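Side-chain contacts in DUF5037 domain-containing protein (Ruminococcus gnavus, PDB 4GL6), which is of unknown function, a gut bacterial protein of the DUF5037 family whose single chain combines two four-stranded beta sheets with packed helices: residues A[158-163]-A[232-237]; A[217-222]-A[226-231]. All blocks are in the same frame, centred on the assembly; numbering follows the deposited sequence.

Contact 1 of 2, residues A[158-163]-A[232-237]; sequences EEYQMY and EIFKAA
Phe234 and Tyr160 both carry CG anti to the backbone N (chi1 170° for Phe234), and these torsions send the two side chains past each other in opposite directions across the gap between helices 156-171 and 231-239. The Phe234 CB therefore lies against Tyr160 CD1 at 3.6 Å, while the Phe234 ring atoms CD2 and CE2 carry on past it to lie beside Tyr160 CB. The two rings meet obliquely, centroids 5.6 Å apart. The far end of the phenylalanine, CZ, meets the carboxylate of Glu159 at the ring's edge, with CD 3.9 Å from it, in the ring plane; the carboxylate stands almost perpendicular to the ring, at 83°. Tyr163 adds a looser contact, CE2 to Phe234 CZ at 4.4 Å. Its hydroxyl donates to Glu159 OE2 over 2.7 Å, on the anti side of the carboxylate, and the Glu159 carbonyl O sits over the centre of the Tyr163 ring. Tyr181 OH is a second partner of OE2, while OE1 forms a salt bridge with Lys238, so both oxygens of this buried acid are engaged. Replacing Glu159 by alanine takes away the carboxylate, and is likely to leave the hydroxyls of Tyr163 and Tyr181 and the charge of Lys238 without it and to open a gap at the edge of the Phe234 ring. The short helical segments cross at 119° with axes 10.8 Å apart, a spacing bridged by these long side chains. Phe216 meets Phe234 edge-to-face, strand 175-182 sets Tyr181 against Phe234, and helix 75-95 packs on Tyr163.

Contact 2 of 2, residues A[217-222]-A[226-231]; sequences GTIMRY and KFDDNL
The Phe227 ring takes the selenomethionine methyl of Met220 over one face, while the carbonyl O of Ile219 lies at its edge, in the ring plane. Met220 CE stands 4.2 Å from the ring centroid and only 12° off the normal, a CH-pi contact. The methionine chain bends at its last torsion (chi3 -68°), which turns CE back over the Lys226-Phe227 peptide as well. Thr218 crosses the phenylalanine at about a right angle, its methyl CG2 touching CD1 at 3.5 Å from an oblique direction. The other flat group, the Arg221 guanidinium, has Ile219 CG2 over one face, offset toward the rim. Its NE forms a salt bridge with Asp228 OD2 at 2.7 Å, using the syn side of the carboxylate, the two planes being turned 42° apart. Ile219 CG2 also lies alongside the Asp228 carboxylate, so this methyl branch flanks both members of the surface ion pair. On the backbone, Asp228 N donates to Ile219 O at 2.8 Å, and the same oxygen receives a CA-H...O contact from Phe227. Farther along, Thr218 OG1 donates to Asp229 OD2 over 2.9 Å, on the anti side and tilted out of the carboxylate plane. The returning loop is thus pinned to the strand by one backbone bond and two bonds to aspartate side chains. Asn230 then N-caps helix 231-239, its OD1 accepting from Ile233 N. Strand 215-220 is an outermost strand of the mixed sheet within this chain and pairs with strand 175-182 through Thr218 and Leu177, while Tyr167 of helix 156-171 packs against both Phe227 and Met220.

In the fold
Contact 1 is buried and joins two helices distant in sequence; contact 2 is partly buried and ties the edge strand 215-220 to the loop that follows it, just ahead of helix 231-239. The first relies on aromatic packing around an acid with several partners. The second grades from an inner side, where Phe227, Met220 and Thr218 pack, to an exposed salt bridge between Arg221 and Asp228. Helix 156-171 serves both, and the two touch directly: the Tyr160 hydroxyl probably hydrogen-bonds Asp229 O at 2.7 Å. That bond would tie helix 156-171 to the loop just before helix 231-239.

Contact 1 of 2, residues A[158-163]-A[232-237]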
loop_
_atom_site.group_PDB
_atom_site.type_symbol
_atom_site.label_atom_id
_atom_site.label_comp_id
_atom_site.label_asym_id
_atom_site.label_seq_id
_atom_site.Cartn_x
_atom_site.Cartn_y
_atom_site.Cartn_z
ATOM N N GLU A 158 2.923 4.356 -24.812
ATOM C CA GLU A 158 2.216 3.099 -24.492
ATOM C C GLU A 158 2.159 2.847 -22.985
ATOM O O GLU A 158 1.133 2.414 -22.465
ATOM C CB GLU A 158 2.878 1.889 -25.191
ATOM C CG GLU A 158 2.713 1.833 -26.711
ATOM C CD GLU A 158 3.616 0.816 -27.417
ATOM O OE1 GLU A 158 4.757 0.547 -26.976
ATOM O OE2 GLU A 158 3.193 0.300 -28.468
ATOM N N GLU A 159 3.257 3.134 -22.290
ATOM C CA GLU A 159 3.340 2.922 -20.848
ATOM C C GLU A 159 2.387 3.861 -20.107
ATOM O O GLU A 159 1.609 3.417 -19.260
ATOM C CB GLU A 159 4.791 3.109 -20.371
ATOM C CG GLU A 159 5.042 2.729 -18.918
ATOM C CD GLU A 159 6.509 2.827 -18.461
ATOM O OE1 GLU A 159 7.433 3.000 -19.304
ATOM O OE2 GLU A 159 6.726 2.697 -17.229
ATOM N N TYR A 160 2.471 5.151 -20.440
ATOM C CA TYR A 160 1.639 6.209 -19.849
ATOM C C TYR A 160 0.154 5.955 -20.110
ATOM O O TYR A 160 -0.657 6.055 -19.189
ATOM C CB TYR A 160 2.062 7.569 -20.408
ATOM C CG TYR A 160 1.338 8.774 -19.852
ATOM C CD1 TYR A 160 1.835 9.464 -18.730
ATOM C CD2 TYR A 160 0.173 9.262 -20.465
ATOM C CE1 TYR A 160 1.174 10.580 -18.225
ATOM C CE2 TYR A 160 -0.496 10.379 -19.971
ATOM C CZ TYR A 160 -0.002 11.036 -18.853
ATOM O OH TYR A 160 -0.689 12.131 -18.379
ATOM N N GLN A 161 -0.185 5.615 -21.358
ATOM C CA GLN A 161 -1.578 5.297 -21.738
ATOM C C GLN A 161 -2.176 4.176 -20.882
ATOM O O GLN A 161 -3.321 4.273 -20.469
ATOM C CB GLN A 161 -1.712 4.967 -23.240
ATOM C CG GLN A 161 -1.667 6.180 -24.169
ATOM C CD GLN A 161 -1.642 5.788 -25.632
ATOM O OE1 GLN A 161 -2.298 4.825 -26.027
ATOM N NE2 GLN A 161 -0.893 6.537 -26.446
HETATM N N MSE A 162 -1.392 3.140 -20.609
HETATM C CA MSE A 162 -1.831 2.028 -19.749
HETATM C C MSE A 162 -2.131 2.492 -18.322
HETATM O O MSE A 162 -3.115 2.043 -17.729
HETATM C CB MSE A 162 -0.796 0.880 -19.700
HETATM C CG MSE A 162 -0.735 0.012 -20.947
HETATM SE SE MSE A 162 0.469 -1.513 -20.740
HETATM C CE MSE A 162 2.089 -0.559 -20.212
ATOM N N TYR A 163 -1.288 3.369 -17.780
ATOM C CA TYR A 163 -1.501 3.870 -16.419
ATOM C C TYR A 163 -2.753 4.737 -16.381
ATOM O O TYR A 163 -3.617 4.533 -15.523
ATOM C CB TYR A 163 -0.264 4.602 -15.856
ATOM C CG TYR A 163 1.045 3.814 -15.887
ATOM C CD1 TYR A 163 1.062 2.408 -15.857
ATOM C CD2 TYR A 163 2.279 4.477 -15.866
ATOM C CE1 TYR A 163 2.258 1.708 -15.878
ATOM C CE2 TYR A 163 3.474 3.777 -15.858
ATOM C CZ TYR A 163 3.461 2.391 -15.871
ATOM O OH TYR A 163 4.633 1.664 -15.876
ATOM N N GLU A 232 4.419 14.546 -21.497
ATOM C CA GLU A 232 5.723 15.232 -21.624
ATOM C C GLU A 232 6.439 15.292 -20.279
ATOM O O GLU A 232 7.627 15.018 -20.206
ATOM C CB GLU A 232 5.542 16.625 -22.241
ATOM C CG GLU A 232 4.934 16.581 -23.653
ATOM C CD GLU A 232 3.878 17.674 -23.855
ATOM O OE1 GLU A 232 4.207 18.886 -23.843
ATOM O OE2 GLU A 232 2.692 17.312 -24.016
ATOM N N ILE A 233 5.688 15.600 -19.224
ATOM C CA ILE A 233 6.196 15.623 -17.842
ATOM C C ILE A 233 6.646 14.219 -17.392
ATOM O O ILE A 233 7.613 14.082 -16.639
ATOM C CB ILE A 233 5.136 16.236 -16.873
ATOM C CG1 ILE A 233 4.937 17.737 -17.177
ATOM C CG2 ILE A 233 5.536 16.061 -15.413
ATOM C CD1 ILE A 233 3.660 18.329 -16.616
ATOM N N PHE A 234 5.921 13.196 -17.843
ATOM C CA PHE A 234 6.242 11.790 -17.562
ATOM C C PHE A 234 7.567 11.400 -18.205
ATOM O O PHE A 234 8.433 10.843 -17.520
ATOM C CB PHE A 234 5.106 10.871 -18.022
ATOM C CG PHE A 234 5.441 9.416 -17.984
ATOM C CD1 PHE A 234 5.554 8.747 -16.772
ATOM C CD2 PHE A 234 5.601 8.692 -19.162
ATOM C CE1 PHE A 234 5.859 7.390 -16.723
ATOM C CE2 PHE A 234 5.900 7.337 -19.124
ATOM C CZ PHE A 234 6.031 6.687 -17.902
ATOM N N LYS A 235 7.726 11.714 -19.495
ATOM C CA LYS A 235 8.975 11.424 -20.216
ATOM C C LYS A 235 10.191 12.104 -19.560
ATOM O O LYS A 235 11.209 11.450 -19.344
ATOM C CB LYS A 235 8.875 11.763 -21.717
ATOM C CG LYS A 235 7.968 10.807 -22.475
ATOM C CD LYS A 235 8.147 10.794 -23.991
ATOM C CE LYS A 235 7.483 11.973 -24.674
ATOM N NZ LYS A 235 7.463 11.790 -26.153
ATOM N N ALA A 236 10.044 13.380 -19.204
ATOM C CA ALA A 236 11.099 14.145 -18.535
ATOM C C ALA A 236 11.438 13.536 -17.160
ATOM O O ALA A 236 12.618 13.356 -16.851
ATOM C CB ALA A 236 10.719 15.618 -18.404
ATOM N N ALA A 237 10.410 13.190 -16.378
ATOM C CA ALA A 237 10.586 12.578 -15.043
ATOM C C ALA A 237 11.310 11.228 -15.102
ATOM O O ALA A 237 12.195 10.957 -14.279
ATOM C CB ALA A 237 9.247 12.405 -14.357
#

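Contact 2 of 2, residues A[217-222]-A[226-231]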
loop_
_atom_site.group_PDB
_atom_site.type_symbol
_atom_site.label_atom_id
_atom_site.label_comp_id
_atom_site.label_asym_id
_atom_site.label_seq_id
_atom_site.Cartn_x
_atom_site.Cartn_y
_atom_site.Cartn_z
ATOM N N GLY A 217 5.562 11.244 -10.038
ATOM C CA GLY A 217 4.529 11.371 -9.012
ATOM C C GLY A 217 3.398 12.221 -9.540
ATOM O O GLY A 217 3.627 13.358 -9.966
ATOM N N THR A 218 2.183 11.680 -9.544
ATOM C CA THR A 218 1.029 12.432 -10.051
ATOM C C THR A 218 -0.242 11.985 -9.364
ATOM O O THR A 218 -0.231 11.043 -8.568
ATOM C CB THR A 218 0.883 12.306 -11.604
ATOM O OG1 THR A 218 0.022 13.341 -12.108
ATOM C CG2 THR A 218 0.360 10.933 -12.028
ATOM N N ILE A 219 -1.325 12.669 -9.710
ATOM C CA ILE A 219 -2.638 12.425 -9.178
ATOM C C ILE A 219 -3.667 12.540 -10.292
ATOM O O ILE A 219 -3.495 13.334 -11.240
ATOM C CB ILE A 219 -2.954 13.469 -8.077
ATOM C CG1 ILE A 219 -4.288 13.145 -7.377
ATOM C CG2 ILE A 219 -2.944 14.903 -8.628
ATOM C CD1 ILE A 219 -4.633 14.076 -6.236
HETATM N N MSE A 220 -4.687 11.692 -10.217
HETATM C CA MSE A 220 -5.875 11.801 -11.087
HETATM C C MSE A 220 -6.912 12.245 -10.080
HETATM O O MSE A 220 -7.243 11.489 -9.152
HETATM C CB MSE A 220 -6.278 10.498 -11.764
HETATM C CG MSE A 220 -7.550 10.662 -12.600
HETATM SE SE MSE A 220 -7.863 9.232 -13.851
HETATM C CE MSE A 220 -6.418 9.508 -15.108
ATOM N N ARG A 221 -7.376 13.480 -10.242
ATOM C CA ARG A 221 -8.310 14.083 -9.302
ATOM C C ARG A 221 -9.706 13.597 -9.512
ATOM O O ARG A 221 -10.036 13.048 -10.558
ATOM C CB ARG A 221 -8.278 15.610 -9.393
ATOM C CG ARG A 221 -6.930 16.142 -8.994
ATOM C CD ARG A 221 -6.867 17.648 -9.038
ATOM N NE ARG A 221 -5.563 18.081 -8.568
ATOM C CZ ARG A 221 -5.172 18.106 -7.292
ATOM N NH1 ARG A 221 -5.986 17.726 -6.291
ATOM N NH2 ARG A 221 -3.933 18.505 -7.006
ATOM N N TYR A 222 -10.519 13.835 -8.488
ATOM C CA TYR A 222 -11.914 13.488 -8.473
ATOM C C TYR A 222 -12.611 14.178 -9.635
ATOM O O TYR A 222 -12.417 15.386 -9.845
ATOM C CB TYR A 222 -12.522 13.909 -7.133
ATOM C CG TYR A 222 -13.895 13.401 -6.919
ATOM C CD1 TYR A 222 -14.107 12.120 -6.393
ATOM C CD2 TYR A 222 -15.001 14.176 -7.257
ATOM C CE1 TYR A 222 -15.386 11.637 -6.201
ATOM C CE2 TYR A 222 -16.284 13.695 -7.063
ATOM C CZ TYR A 222 -16.469 12.425 -6.541
ATOM O OH TYR A 222 -17.738 11.958 -6.350
ATOM N N LYS A 226 -8.043 12.426 -16.622
ATOM C CA LYS A 226 -6.608 12.530 -16.918
ATOM C C LYS A 226 -5.821 12.829 -15.656
ATOM O O LYS A 226 -6.394 13.299 -14.674
ATOM C CB LYS A 226 -6.368 13.661 -17.923
ATOM C CG LYS A 226 -7.177 13.490 -19.218
ATOM C CD LYS A 226 -6.404 13.929 -20.451
ATOM C CE LYS A 226 -7.169 13.618 -21.725
ATOM N NZ LYS A 226 -6.322 13.881 -22.920
ATOM N N PHE A 227 -4.517 12.541 -15.694
ATOM C CA PHE A 227 -3.605 12.861 -14.598
ATOM C C PHE A 227 -3.314 14.344 -14.641
ATOM O O PHE A 227 -3.456 14.977 -15.695
ATOM C CB PHE A 227 -2.247 12.163 -14.744
ATOM C CG PHE A 227 -2.301 10.673 -14.603
ATOM C CD1 PHE A 227 -2.702 10.089 -13.395
ATOM C CD2 PHE A 227 -1.882 9.838 -15.643
ATOM C CE1 PHE A 227 -2.740 8.709 -13.242
ATOM C CE2 PHE A 227 -1.914 8.453 -15.492
ATOM C CZ PHE A 227 -2.338 7.889 -14.292
ATOM N N ASP A 228 -2.857 14.897 -13.520
ATOM C CA ASP A 228 -2.477 16.318 -13.485
ATOM C C ASP A 228 -1.222 16.604 -14.318
ATOM O O ASP A 228 -1.041 17.727 -14.793
ATOM C CB ASP A 228 -2.294 16.844 -12.042
ATOM C CG ASP A 228 -3.608 17.255 -11.371
ATOM O OD1 ASP A 228 -4.724 16.926 -11.847
ATOM O OD2 ASP A 228 -3.523 17.944 -10.342
ATOM N N ASP A 229 -0.387 15.585 -14.502
ATOM C CA ASP A 229 0.876 15.701 -15.219
ATOM C C ASP A 229 0.786 14.908 -16.543
ATOM O O ASP A 229 0.551 13.694 -16.549
ATOM C CB ASP A 229 1.996 15.245 -14.279
ATOM C CG ASP A 229 2.059 16.099 -12.994
ATOM O OD1 ASP A 229 2.317 17.325 -13.079
ATOM O OD2 ASP A 229 1.833 15.542 -11.899
ATOM N N ASN A 230 0.934 15.631 -17.649
ATOM C CA ASN A 230 0.849 15.068 -18.993
ATOM C C ASN A 230 2.043 14.168 -19.395
ATOM O O ASN A 230 3.058 14.093 -18.690
ATOM C CB ASN A 230 0.637 16.195 -20.033
ATOM C CG ASN A 230 1.797 17.194 -20.107
ATOM O OD1 ASN A 230 2.925 16.916 -19.710
ATOM N ND2 ASN A 230 1.505 18.370 -20.608
ATOM N N LEU A 231 1.899 13.517 -20.553
ATOM C CA LEU A 231 2.928 12.649 -21.148
ATOM C C LEU A 231 4.323 13.259 -21.182
ATOM O O LEU A 231 5.284 12.563 -20.938
ATOM C CB LEU A 231 2.536 12.278 -22.586
ATOM C CG LEU A 231 3.526 11.453 -23.418
ATOM C CD1 LEU A 231 3.715 10.087 -22.776
ATOM C CD2 LEU A 231 3.110 11.381 -24.880
#